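Local coordinates for Xcc1710-like domain-containing protein (PDB 3CPK), which is of unknown function and belongs to the DUF498/DUF598 family, whose small single domain packs helices against a mixed beta sheet, at residues I22-Q26 with V27-H31; N131-A135 with E136-V140. All blocks are in the same frame, centred on the assembly; numbering follows the deposited sequence.

Contact 1: I22-Q26 with V27-H31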
ATOM      1  N   ILE A  22       3.359 -11.541  -0.442  1.00 40.95           N
ATOM      2  CA  ILE A  22       2.873 -10.921   0.771  1.00 38.36           C
ATOM      3  C   ILE A  22       1.665 -11.782   1.098  1.00 38.20           C
ATOM      4  O   ILE A  22       0.909 -12.167   0.208  1.00 36.94           O
ATOM      5  CB  ILE A  22       2.419  -9.466   0.549  1.00 38.45           C
ATOM      6  CG1 ILE A  22       3.621  -8.611   0.149  1.00 39.74           C
ATOM      7  CG2 ILE A  22       1.786  -8.913   1.819  1.00 39.60           C
ATOM      8  CD1 ILE A  22       4.769  -8.646   1.162  1.00 44.68           C
ATOM      9  N   GLU A  23       1.506 -12.129   2.364  1.00 37.26           N
ATOM     10  CA  GLU A  23       0.364 -12.920   2.771  1.00 35.18           C
ATOM     11  C   GLU A  23      -0.558 -11.970   3.514  1.00 35.04           C
ATOM     12  O   GLU A  23      -0.168 -11.342   4.504  1.00 36.37           O
ATOM     13  CB  GLU A  23       0.802 -14.061   3.689  1.00 33.83           C
ATOM     14  CG  GLU A  23      -0.326 -14.999   4.075  1.00 44.33           C
ATOM     15  CD  GLU A  23       0.143 -16.171   4.918  1.00 51.11           C
ATOM     16  OE1 GLU A  23      -0.135 -16.182   6.134  1.00 51.31           O
ATOM     17  OE2 GLU A  23       0.798 -17.083   4.363  1.00 46.75           O
ATOM     18  N   VAL A  24      -1.779 -11.835   3.021  1.00 32.88           N
ATOM     19  CA  VAL A  24      -2.734 -10.966   3.670  1.00 30.75           C
ATOM     20  C   VAL A  24      -3.914 -11.814   4.118  1.00 32.52           C
ATOM     21  O   VAL A  24      -4.466 -12.585   3.333  1.00 32.14           O
ATOM     22  CB  VAL A  24      -3.204  -9.860   2.711  1.00 29.32           C
ATOM     23  CG1 VAL A  24      -4.067  -8.839   3.455  1.00 32.50           C
ATOM     24  CG2 VAL A  24      -2.005  -9.186   2.090  1.00 29.68           C
ATOM     25  N   ASN A  25      -4.281 -11.685   5.391  1.00 32.23           N
ATOM     26  CA  ASN A  25      -5.399 -12.436   5.946  1.00 32.38           C
ATOM     27  C   ASN A  25      -5.201 -13.930   5.682  1.00 31.57           C
ATOM     28  O   ASN A  25      -6.164 -14.672   5.448  1.00 30.13           O
ATOM     29  CB  ASN A  25      -6.717 -11.939   5.326  1.00 29.45           C
ATOM     30  CG  ASN A  25      -6.939 -10.429   5.533  1.00 30.34           C
ATOM     31  OD1 ASN A  25      -7.672  -9.790   4.782  1.00 34.78           O
ATOM     32  ND2 ASN A  25      -6.312  -9.870   6.555  1.00 24.59           N
ATOM     33  N   GLN A  26      -3.939 -14.356   5.717  1.00 31.14           N
ATOM     34  CA  GLN A  26      -3.564 -15.752   5.499  1.00 33.78           C
ATOM     35  C   GLN A  26      -3.720 -16.260   4.064  1.00 32.31           C
ATOM     36  O   GLN A  26      -3.871 -17.457   3.822  1.00 33.41           O
ATOM     37  CB  GLN A  26      -4.330 -16.649   6.476  1.00 32.39           C
ATOM     38  CG  GLN A  26      -3.851 -16.473   7.913  1.00 34.66           C
ATOM     39  CD  GLN A  26      -4.578 -17.355   8.911  1.00 41.14           C
ATOM     40  OE1 GLN A  26      -5.029 -18.450   8.581  1.00 45.13           O
ATOM     41  NE2 GLN A  26      -4.672 -16.888  10.147  1.00 33.35           N
ATOM     42  N   VAL A  27      -3.686 -15.332   3.116  1.00 33.21           N
ATOM     43  CA  VAL A  27      -3.787 -15.667   1.707  1.00 31.06           C
ATOM     44  C   VAL A  27      -2.614 -14.994   0.986  1.00 34.53           C
ATOM     45  O   VAL A  27      -2.379 -13.799   1.160  1.00 36.89           O
ATOM     46  CB  VAL A  27      -5.118 -15.175   1.119  1.00 29.52           C
ATOM     47  CG1 VAL A  27      -5.223 -15.568  -0.349  1.00 26.70           C
ATOM     48  CG2 VAL A  27      -6.266 -15.763   1.914  1.00 29.47           C
ATOM     49  N   ARG A  28      -1.874 -15.767   0.193  1.00 33.90           N
ATOM     50  CA  ARG A  28      -0.720 -15.240  -0.537  1.00 37.03           C
ATOM     51  C   ARG A  28      -1.028 -14.497  -1.830  1.00 35.78           C
ATOM     52  O   ARG A  28      -1.862 -14.918  -2.629  1.00 32.78           O
ATOM     53  CB  ARG A  28       0.263 -16.356  -0.895  1.00 35.30           C
ATOM     54  CG  ARG A  28       1.110 -16.877   0.230  1.00 40.81           C
ATOM     55  CD  ARG A  28       2.241 -17.718  -0.339  1.00 39.53           C
ATOM     56  NE  ARG A  28       2.926 -18.457   0.715  1.00 46.14           N
ATOM     57  CZ  ARG A  28       4.016 -19.190   0.531  1.00 47.19           C
ATOM     58  NH1 ARG A  28       4.564 -19.286  -0.674  1.00 48.91           N
ATOM     59  NH2 ARG A  28       4.551 -19.838   1.553  1.00 48.20           N
ATOM     60  N   PHE A  29      -0.317 -13.397  -2.031  1.00 36.66           N
ATOM     61  CA  PHE A  29      -0.457 -12.606  -3.237  1.00 38.26           C
ATOM     62  C   PHE A  29       0.915 -12.447  -3.874  1.00 41.17           C
ATOM     63  O   PHE A  29       1.894 -12.118  -3.197  1.00 44.99           O
ATOM     64  CB  PHE A  29      -1.052 -11.239  -2.920  1.00 37.74           C
ATOM     65  CG  PHE A  29      -2.460 -11.305  -2.433  1.00 38.46           C
ATOM     66  CD1 PHE A  29      -2.735 -11.616  -1.104  1.00 40.98           C
ATOM     67  CD2 PHE A  29      -3.522 -11.084  -3.307  1.00 39.82           C
ATOM     68  CE1 PHE A  29      -4.046 -11.718  -0.649  1.00 43.58           C
ATOM     69  CE2 PHE A  29      -4.844 -11.183  -2.867  1.00 37.27           C
ATOM     70  CZ  PHE A  29      -5.106 -11.497  -1.532  1.00 42.63           C
ATOM     71  N   SER A  30       0.991 -12.711  -5.174  1.00 42.65           N
ATOM     72  CA  SER A  30       2.250 -12.581  -5.888  1.00 41.49           C
ATOM     73  C   SER A  30       2.171 -11.509  -6.967  1.00 39.98           C
ATOM     74  O   SER A  30       3.103 -11.319  -7.742  1.00 44.15           O
ATOM     75  CB  SER A  30       2.684 -13.928  -6.469  1.00 39.54           C
ATOM     76  OG  SER A  30       1.595 -14.628  -7.027  1.00 47.67           O
ATOM     77  N   HIS A  31       1.043 -10.813  -7.012  1.00 36.97           N
ATOM     78  CA  HIS A  31       0.874  -9.709  -7.940  1.00 37.16           C
ATOM     79  C   HIS A  31       0.633  -8.508  -7.029  1.00 37.00           C
ATOM     80  O   HIS A  31       0.284  -8.678  -5.859  1.00 37.20           O
ATOM     81  CB  HIS A  31      -0.309  -9.936  -8.891  1.00 39.74           C
ATOM     82  CG  HIS A  31      -1.649  -9.966  -8.223  1.00 46.87           C
ATOM     83  ND1 HIS A  31      -2.149 -11.088  -7.593  1.00 50.31           N
ATOM     84  CD2 HIS A  31      -2.612  -9.020  -8.121  1.00 49.44           C
ATOM     85  CE1 HIS A  31      -3.361 -10.831  -7.138  1.00 54.56           C
ATOM     86  NE2 HIS A  31      -3.667  -9.582  -7.446  1.00 55.45           N
TER
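Val24 and Phe29 meet on one face of a tight antiparallel hairpin, while the backbones of strands 22-24 and 27-29 bond to each other. Two hydrogen-bonded pairs hold the strands. Ile22 N reaches Phe29 O at 3.2 Å and Phe29 N returns to Ile22 O at 2.8 Å; nearer the turn, Val24 N bonds Val27 O and Val27 N bonds Val24 O. The last of these closes a type I' turn. Asn25 and Gln26 both take positive phi in this two-residue loop, a conformation that asparagine tolerates readily. Between the pairs, Glu23 CA lies 3.3 Å from Val27 O in a CA-H...O contact.

The apolar contact is diagonal. Val24 CB approaches Phe29 CE1 at 3.9 Å. Beta-branched valine suits a strand, and the broad phenyl ring can reach it from the neighbouring one. With Phe29 CG anti to its own carbonyl carbon (chi1 -66°), the ring reaches back toward the turn, and both side chains also touch Val41.

On the other face Glu23 and Arg28 are non-hydrogen-bonded neighbours. Their carboxylate and guanidinium planes are nearly coplanar, but Glu23 OE2 stays 4.4 Å from Arg28 NE, beyond a salt bridge, and Arg28 has a cation-pi partner in Tyr21. The geometry points to four backbone bonds and one apolar face as the chief links, while Glu23 and Arg28 can probably offer only a loose attraction.

Contact 2: N131-A135 with E136-V140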
ATOM      1  N   ASN A 131       0.718  -2.739   9.099  1.00 31.59           N
ATOM      2  CA  ASN A 131       0.160  -3.423  10.254  1.00 31.67           C
ATOM      3  C   ASN A 131       0.193  -2.498  11.462  1.00 34.62           C
ATOM      4  O   ASN A 131      -0.769  -2.424  12.226  1.00 37.36           O
ATOM      5  CB  ASN A 131       0.955  -4.697  10.580  1.00 30.62           C
ATOM      6  CG  ASN A 131       0.563  -5.894   9.712  1.00 30.49           C
ATOM      7  OD1 ASN A 131       1.247  -6.921   9.726  1.00 33.04           O
ATOM      8  ND2 ASN A 131      -0.538  -5.773   8.964  1.00 25.60           N
ATOM      9  N   ILE A 132       1.304  -1.788  11.626  1.00 36.90           N
ATOM     10  CA  ILE A 132       1.462  -0.883  12.757  1.00 35.36           C
ATOM     11  C   ILE A 132       0.523   0.309  12.710  1.00 32.80           C
ATOM     12  O   ILE A 132      -0.205   0.555  13.662  1.00 34.57           O
ATOM     13  CB  ILE A 132       2.931  -0.400  12.883  1.00 34.25           C
ATOM     14  CG1 ILE A 132       3.812  -1.585  13.271  1.00 34.59           C
ATOM     15  CG2 ILE A 132       3.047   0.695  13.944  1.00 31.71           C
ATOM     16  CD1 ILE A 132       5.289  -1.283  13.268  1.00 39.02           C
ATOM     17  N   LEU A 133       0.532   1.047  11.611  1.00 33.16           N
ATOM     18  CA  LEU A 133      -0.355   2.196  11.490  1.00 34.35           C
ATOM     19  C   LEU A 133      -1.805   1.758  11.659  1.00 35.27           C
ATOM     20  O   LEU A 133      -2.650   2.511  12.130  1.00 34.98           O
ATOM     21  CB  LEU A 133      -0.187   2.861  10.126  1.00 35.20           C
ATOM     22  CG  LEU A 133       1.168   3.498   9.844  1.00 39.80           C
ATOM     23  CD1 LEU A 133       1.059   4.364   8.607  1.00 41.14           C
ATOM     24  CD2 LEU A 133       1.600   4.336  11.024  1.00 41.85           C
HETATM   25  N   MSE A 134      -2.072   0.522  11.264  1.00 34.11           N
HETATM   26  CA  MSE A 134      -3.395  -0.043  11.364  1.00 35.37           C
HETATM   27  C   MSE A 134      -3.683  -0.395  12.813  1.00 34.36           C
HETATM   28  O   MSE A 134      -4.744  -0.074  13.336  1.00 35.75           O
HETATM   29  CB  MSE A 134      -3.482  -1.275  10.451  1.00 34.13           C
HETATM   30  CG  MSE A 134      -4.845  -1.917  10.360  1.00 31.45           C
HETATM   31 SE   MSE A 134      -5.059  -3.196  11.777  1.00 46.90          SE
HETATM   32  CE  MSE A 134      -4.067  -4.684  10.971  1.00 39.46           C
ATOM     33  N   ALA A 135      -2.730  -1.037  13.478  1.00 34.66           N
ATOM     34  CA  ALA A 135      -2.920  -1.411  14.880  1.00 32.81           C
ATOM     35  C   ALA A 135      -3.211  -0.215  15.793  1.00 33.43           C
ATOM     36  O   ALA A 135      -3.949  -0.344  16.763  1.00 35.33           O
ATOM     37  CB  ALA A 135      -1.707  -2.172  15.388  1.00 28.18           C
ATOM     38  N   GLU A 136      -2.629   0.943  15.505  1.00 34.91           N
ATOM     39  CA  GLU A 136      -2.896   2.108  16.338  1.00 37.33           C
ATOM     40  C   GLU A 136      -4.054   2.927  15.775  1.00 36.31           C
ATOM     41  O   GLU A 136      -4.216   4.114  16.082  1.00 35.38           O
ATOM     42  CB  GLU A 136      -1.629   2.968  16.523  1.00 35.74           C
ATOM     43  CG  GLU A 136      -0.807   3.246  15.294  1.00 40.25           C
ATOM     44  CD  GLU A 136       0.607   3.695  15.653  1.00 42.13           C
ATOM     45  OE1 GLU A 136       1.264   3.008  16.476  1.00 37.73           O
ATOM     46  OE2 GLU A 136       1.058   4.728  15.113  1.00 46.24           O
ATOM     47  N   GLY A 137      -4.856   2.257  14.950  1.00 35.50           N
ATOM     48  CA  GLY A 137      -6.033   2.855  14.350  1.00 36.44           C
ATOM     49  C   GLY A 137      -5.920   4.107  13.504  1.00 38.61           C
ATOM     50  O   GLY A 137      -6.767   4.989  13.604  1.00 41.63           O
ATOM     51  N   ARG A 138      -4.894   4.205  12.669  1.00 40.13           N
ATOM     52  CA  ARG A 138      -4.753   5.370  11.803  1.00 40.63           C
ATOM     53  C   ARG A 138      -5.460   5.071  10.483  1.00 40.71           C
ATOM     54  O   ARG A 138      -5.655   3.907  10.135  1.00 42.15           O
ATOM     55  CB  ARG A 138      -3.276   5.662  11.534  1.00 41.78           C
ATOM     56  CG  ARG A 138      -2.518   6.312  12.687  1.00 46.33           C
ATOM     57  CD  ARG A 138      -1.009   6.150  12.483  1.00 60.56           C
ATOM     58  NE  ARG A 138      -0.248   7.372  12.751  1.00 70.18           N
ATOM     59  CZ  ARG A 138       0.133   8.247  11.822  1.00 68.88           C
ATOM     60  NH1 ARG A 138      -0.171   8.049  10.548  1.00 68.53           N
ATOM     61  NH2 ARG A 138       0.828   9.325  12.167  1.00 78.68           N
ATOM     62  N   ARG A 139      -5.858   6.111   9.754  1.00 40.39           N
ATOM     63  CA  ARG A 139      -6.520   5.916   8.463  1.00 40.39           C
ATOM     64  C   ARG A 139      -5.423   5.704   7.413  1.00 41.71           C
ATOM     65  O   ARG A 139      -4.914   6.653   6.817  1.00 41.11           O
ATOM     66  CB  ARG A 139      -7.380   7.136   8.111  1.00 39.66           C
ATOM     67  N   VAL A 140      -5.088   4.441   7.172  1.00 41.42           N
ATOM     68  CA  VAL A 140      -4.010   4.100   6.261  1.00 40.43           C
ATOM     69  C   VAL A 140      -4.358   3.174   5.091  1.00 40.98           C
ATOM     70  O   VAL A 140      -5.173   2.270   5.228  1.00 42.91           O
ATOM     71  CB  VAL A 140      -2.877   3.435   7.075  1.00 40.78           C
ATOM     72  CG1 VAL A 140      -3.378   2.108   7.650  1.00 36.77           C
ATOM     73  CG2 VAL A 140      -1.638   3.231   6.206  1.00 41.30           C
TER
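Leu133 lays its CD2 methyl against the aliphatic part of Arg138, 3.5 Å from Arg138 CD, and turns its other methyl to Val140, where Leu133 CD1 lies 3.8 Å from Val140 CG2. A branched leucine suits this place because it can serve both neighbours at once. The first torsion sets its CG beside the backbone N, and the rotation about CB-CG (chi2 -167°) then sends CD2 to the arginine and CD1 to the valine. Val140 comes across it at about a right angle; both side chains also touch Leu93 of strand 91-95.

The backbone beneath forms a Schellman motif, which ends helix 123-135. Arg138 N bonds Leu133 O at 2.9 Å, and inside it Gly137 N bonds Met134 O at 2.8 Å. Gly137 is the C-prime residue, and its positive phi of 57° is a conformation that glycine, lacking a CB, adopts easily. Just before it, Glu136 N still makes a helical bond to Ile132 O.

Glu136 folds back over the helix end: with chi1 at 45° its CG sits between the backbone N and the carbonyl carbon, which brings Glu136 CG to 3.2 Å from Ile132 O. Glu136 OE1 then faces Ile132 CG2, and OE2 faces Leu133 CD2 and forms a long salt bridge, Arg138 NE to Glu136 OE2 at 3.8 Å. The stronger partner of the guanidinium is Glu90, just ahead of strand 91-95, which forms a salt bridge with Arg138 NH1.

In the fold
From the N terminus, strand 14-18 pairs with strand 21-24, and contact 1 closes the next turn by folding strand 27-29 back onto it, completing a three-stranded antiparallel sheet. The chain then enters the five-stranded mixed sheet through strand 33-35, whose Ile33 and Phe35 touch Val24. Much later, contact 2 closes the turn between helix 123-135 and strand 140-144, a strand lying between 33-35 and 91-95. Contact 1 and contact 2 are in series, neither nested nor crossed; the centres of contact 1 and contact 2 are about 19 Å apart, and the two do not touch. Strand 14-18 is touched by Glu23 and by Asn131 of helix 123-135.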